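Local coordinates for protein VIN1 (Oscarella pearsei, PDB 6BFI) that binds actin filaments and may play a role in cell-cell adhesion, as a sponge member of the vinculin/alpha-catenin family, at residues I151-L164 against I202-I216. Residues are numbered along the deposited sequence; the frame is centred on the assembly and turned at random.
Sequences IDVEADLATFLQNL and IPILISSIRVCCLVI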
# COMPACT_ATOMS: atom_id res chain seq x y z
N ILE A 151 32.09 -22.50 8.08
CA ILE A 151 33.30 -21.69 7.95
C ILE A 151 33.84 -21.36 9.33
O ILE A 151 33.12 -20.84 10.19
CB ILE A 151 33.02 -20.42 7.14
CG1 ILE A 151 32.43 -20.76 5.78
CG2 ILE A 151 34.30 -19.60 6.98
CD1 ILE A 151 32.13 -19.54 4.93
N ASP A 152 35.12 -21.67 9.55
CA ASP A 152 35.79 -21.36 10.81
C ASP A 152 37.11 -20.62 10.65
O ASP A 152 37.59 -20.03 11.63
CB ASP A 152 36.04 -22.64 11.62
CG ASP A 152 34.86 -23.02 12.48
OD1 ASP A 152 33.71 -22.87 12.03
OD2 ASP A 152 35.09 -23.48 13.62
N VAL A 153 37.72 -20.63 9.46
CA VAL A 153 38.95 -19.89 9.19
C VAL A 153 38.70 -19.01 7.98
O VAL A 153 37.92 -19.35 7.09
CB VAL A 153 40.15 -20.84 8.96
CG1 VAL A 153 41.46 -20.07 9.05
CG2 VAL A 153 40.13 -21.99 9.95
N GLU A 154 39.38 -17.86 7.95
CA GLU A 154 39.17 -16.89 6.88
C GLU A 154 39.58 -17.42 5.51
O GLU A 154 39.23 -16.79 4.50
CB GLU A 154 39.92 -15.59 7.19
CG GLU A 154 39.13 -14.62 8.06
CD GLU A 154 39.92 -13.38 8.42
OE1 GLU A 154 41.17 -13.45 8.48
OE2 GLU A 154 39.29 -12.32 8.63
N ALA A 155 40.29 -18.55 5.44
CA ALA A 155 40.54 -19.18 4.15
C ALA A 155 39.25 -19.75 3.58
O ALA A 155 38.95 -19.57 2.39
CB ALA A 155 41.60 -20.27 4.30
N ASP A 156 38.47 -20.45 4.41
CA ASP A 156 37.17 -20.95 3.97
C ASP A 156 36.23 -19.80 3.61
O ASP A 156 35.44 -19.91 2.67
CB ASP A 156 36.54 -21.83 5.05
CG ASP A 156 37.25 -23.16 5.20
OD1 ASP A 156 37.95 -23.57 4.26
OD2 ASP A 156 37.09 -23.79 6.27
N LEU A 157 36.30 -18.69 4.35
CA LEU A 157 35.49 -17.53 4.01
C LEU A 157 35.95 -16.90 2.70
O LEU A 157 35.13 -16.36 1.95
CB LEU A 157 35.55 -16.50 5.14
CG LEU A 157 34.84 -15.16 4.94
CD1 LEU A 157 33.39 -15.36 4.51
CD2 LEU A 157 34.91 -14.33 6.22
N ALA A 158 37.24 -16.98 2.39
CA ALA A 158 37.74 -16.46 1.13
C ALA A 158 37.24 -17.30 -0.05
O ALA A 158 36.68 -16.77 -1.01
CB ALA A 158 39.27 -16.41 1.14
N THR A 159 37.44 -18.62 0.02
CA THR A 159 36.99 -19.49 -1.06
C THR A 159 35.48 -19.44 -1.23
O THR A 159 34.96 -19.30 -2.34
CB THR A 159 37.46 -20.92 -0.81
OG1 THR A 159 36.79 -21.44 0.34
CG2 THR A 159 38.97 -20.96 -0.58
N PHE A 160 34.75 -19.58 -0.11
CA PHE A 160 33.30 -19.48 -0.15
C PHE A 160 32.85 -18.15 -0.74
O PHE A 160 31.90 -18.11 -1.53
CB PHE A 160 32.74 -19.66 1.27
CG PHE A 160 31.35 -19.12 1.45
CD1 PHE A 160 30.24 -19.88 1.11
CD2 PHE A 160 31.14 -17.86 1.99
CE1 PHE A 160 28.96 -19.38 1.28
CE2 PHE A 160 29.87 -17.36 2.17
CZ PHE A 160 28.78 -18.12 1.82
N LEU A 161 33.52 -17.06 -0.37
CA LEU A 161 33.18 -15.75 -0.93
C LEU A 161 33.37 -15.73 -2.44
O LEU A 161 32.48 -15.32 -3.19
CB LEU A 161 34.04 -14.67 -0.25
CG LEU A 161 33.56 -13.22 -0.20
CD1 LEU A 161 34.42 -12.44 0.79
CD2 LEU A 161 33.60 -12.55 -1.57
N GLN A 162 34.54 -16.19 -2.91
CA GLN A 162 34.82 -16.19 -4.34
C GLN A 162 33.95 -17.17 -5.11
O GLN A 162 33.91 -17.10 -6.34
CB GLN A 162 36.30 -16.49 -4.59
CG GLN A 162 36.62 -17.97 -4.75
CD GLN A 162 38.08 -18.21 -5.07
OE1 GLN A 162 38.96 -17.46 -4.64
NE2 GLN A 162 38.35 -19.26 -5.84
N ASN A 163 33.27 -18.09 -4.43
CA ASN A 163 32.26 -18.91 -5.08
C ASN A 163 30.87 -18.30 -5.02
O ASN A 163 30.03 -18.59 -5.88
CB ASN A 163 32.21 -20.31 -4.46
CG ASN A 163 33.56 -21.01 -4.49
OD1 ASN A 163 34.49 -20.56 -5.16
ND2 ASN A 163 33.67 -22.11 -3.77
N LEU A 164 30.61 -17.45 -4.03
CA LEU A 164 29.29 -16.86 -3.83
C LEU A 164 29.07 -15.60 -4.66
O LEU A 164 27.95 -15.35 -5.10
CB LEU A 164 29.08 -16.54 -2.35
CG LEU A 164 27.69 -16.01 -1.96
CD1 LEU A 164 26.64 -17.09 -2.13
CD2 LEU A 164 27.69 -15.48 -0.53
N ILE A 202 24.49 -9.35 1.71
CA ILE A 202 25.73 -10.08 1.43
C ILE A 202 26.89 -9.65 2.34
O ILE A 202 27.46 -10.51 3.04
CB ILE A 202 26.13 -9.94 -0.06
CG1 ILE A 202 25.13 -10.68 -0.94
CG2 ILE A 202 27.54 -10.46 -0.28
CD1 ILE A 202 24.95 -12.13 -0.55
N PRO A 203 27.27 -8.36 2.39
CA PRO A 203 28.41 -7.99 3.25
C PRO A 203 28.13 -8.20 4.73
O PRO A 203 29.07 -8.42 5.50
CB PRO A 203 28.64 -6.52 2.91
CG PRO A 203 27.31 -6.02 2.48
CD PRO A 203 26.68 -7.17 1.74
N ILE A 204 26.86 -8.14 5.14
CA ILE A 204 26.52 -8.47 6.52
C ILE A 204 26.85 -9.93 6.80
O ILE A 204 27.39 -10.27 7.86
CB ILE A 204 25.04 -8.17 6.80
CG1 ILE A 204 24.65 -6.81 6.20
CG2 ILE A 204 24.77 -8.19 8.30
CD1 ILE A 204 25.51 -5.66 6.65
N LEU A 205 26.54 -10.81 5.84
CA LEU A 205 26.84 -12.22 5.99
C LEU A 205 28.34 -12.45 6.12
O LEU A 205 28.81 -13.09 7.07
CB LEU A 205 26.28 -13.01 4.82
CG LEU A 205 26.64 -14.49 4.79
CD1 LEU A 205 26.25 -15.16 6.10
CD2 LEU A 205 25.98 -15.19 3.61
N ILE A 206 29.13 -11.91 5.18
CA ILE A 206 30.57 -12.15 5.25
C ILE A 206 31.15 -11.55 6.53
O ILE A 206 32.09 -12.10 7.11
CB ILE A 206 31.28 -11.63 3.99
CG1 ILE A 206 31.27 -10.10 3.93
CG2 ILE A 206 30.66 -12.22 2.74
CD1 ILE A 206 32.17 -9.52 2.86
N SER A 207 30.58 -10.43 7.00
CA SER A 207 31.07 -9.83 8.24
C SER A 207 30.80 -10.73 9.43
O SER A 207 31.71 -11.02 10.22
CB SER A 207 30.41 -8.46 8.43
OG SER A 207 30.89 -7.83 9.61
N SER A 208 29.56 -11.21 9.57
CA SER A 208 29.22 -12.11 10.67
C SER A 208 30.09 -13.36 10.64
O SER A 208 30.54 -13.83 11.69
CB SER A 208 27.74 -12.48 10.60
OG SER A 208 27.42 -13.11 9.38
N ILE A 209 30.33 -13.91 9.45
CA ILE A 209 31.24 -15.05 9.33
C ILE A 209 32.62 -14.67 9.86
O ILE A 209 33.27 -15.46 10.56
CB ILE A 209 31.32 -15.53 7.87
CG1 ILE A 209 29.96 -16.01 7.38
CG2 ILE A 209 32.33 -16.64 7.73
CD1 ILE A 209 29.93 -16.33 5.91
N ARG A 210 33.09 -13.46 9.54
CA ARG A 210 34.39 -13.02 10.03
C ARG A 210 34.43 -13.01 11.55
O ARG A 210 35.40 -13.49 12.16
CB ARG A 210 34.72 -11.65 9.46
CG ARG A 210 36.18 -11.25 9.55
CD ARG A 210 36.58 -10.48 8.30
NE ARG A 210 36.60 -11.35 7.12
CZ ARG A 210 36.50 -10.91 5.87
NH1 ARG A 210 36.37 -9.62 5.62
NH2 ARG A 210 36.53 -11.77 4.86
N VAL A 211 33.38 -12.49 12.20
CA VAL A 211 33.39 -12.50 13.66
C VAL A 211 33.36 -13.92 14.20
O VAL A 211 33.95 -14.21 15.24
CB VAL A 211 32.25 -11.64 14.26
CG1 VAL A 211 31.65 -10.71 13.22
CG2 VAL A 211 31.18 -12.51 14.93
N CYS A 212 32.69 -14.84 13.49
CA CYS A 212 32.71 -16.24 13.93
C CYS A 212 34.12 -16.82 13.85
O CYS A 212 34.58 -17.49 14.79
CB CYS A 212 31.74 -17.07 13.10
SG CYS A 212 29.99 -16.68 13.37
N CYS A 213 34.83 -16.55 12.75
CA CYS A 213 36.20 -17.03 12.61
C CYS A 213 37.11 -16.45 13.67
O CYS A 213 38.05 -17.12 14.12
CB CYS A 213 36.74 -16.70 11.22
SG CYS A 213 35.84 -17.46 9.86
N LEU A 214 36.87 -15.20 14.09
CA LEU A 214 37.71 -14.64 15.14
C LEU A 214 37.36 -15.19 16.51
O LEU A 214 38.25 -15.36 17.35
CB LEU A 214 37.61 -13.11 15.14
CG LEU A 214 38.24 -12.38 13.95
CD1 LEU A 214 38.65 -10.97 14.34
CD2 LEU A 214 39.42 -13.16 13.38
N VAL A 215 36.08 -15.49 16.77
CA VAL A 215 35.69 -15.98 18.10
C VAL A 215 35.82 -17.49 18.25
O VAL A 215 35.60 -18.00 19.36
CB VAL A 215 34.24 -15.59 18.46
CG1 VAL A 215 34.05 -14.08 18.39
CG2 VAL A 215 33.24 -16.32 17.57
N ILE A 216 36.15 -18.22 17.19
CA ILE A 216 36.31 -19.66 17.35
C ILE A 216 37.59 -20.02 18.10
O ILE A 216 37.70 -21.12 18.64
CB ILE A 216 36.27 -20.36 15.97
CG1 ILE A 216 36.09 -21.87 16.15
CG2 ILE A 216 37.52 -20.07 15.18
CD1 ILE A 216 34.88 -22.25 16.98
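Ile-209 meets Ile-151, Leu-157 and Phe-160 through its two branches. With CG1 beside the backbone N (chi1 -62°), CG2 is left anti to it and touches both Leu-157 CD1 and Ile-151 CG2, 3.6 Å from each, while CD1 reaches on to Phe-160 CE2 at 3.9 Å. Tyr-144 of helix 102-145 also meets this phenyl ring, and Leu-205 CD2 comes to its edge near the ring plane. Leu-157 divides its methyls differently: CD1 turns to Ile-209, and CD2 lies against the guanidinium of Arg-210, 3.3 Å from NH2. Such apolar seams between neighbouring antiparallel helices (here 160° apart, axes 10.0 Å at closest approach) are the way the helical bundles of the vinculin family are built; Leu-205 also touches helix 224-249. On the more open flank, Arg-210 bends at chi2 and chi3, bringing NE to 3.2 Å from Glu-154 OE2 in a salt bridge. Glu-154 arrives extended, and the carboxylate and guanidinium planes stand nearly perpendicular, 82° apart, a one-oxygen meeting instead of a flat two-pronged pairing. Where the loop leading into helix 154-178 comes closest, Cys-213 packs against it: its CA makes a CH···O contact of 3.4 Å with Asp-152 O, and SG packs against Ile-151 CG2.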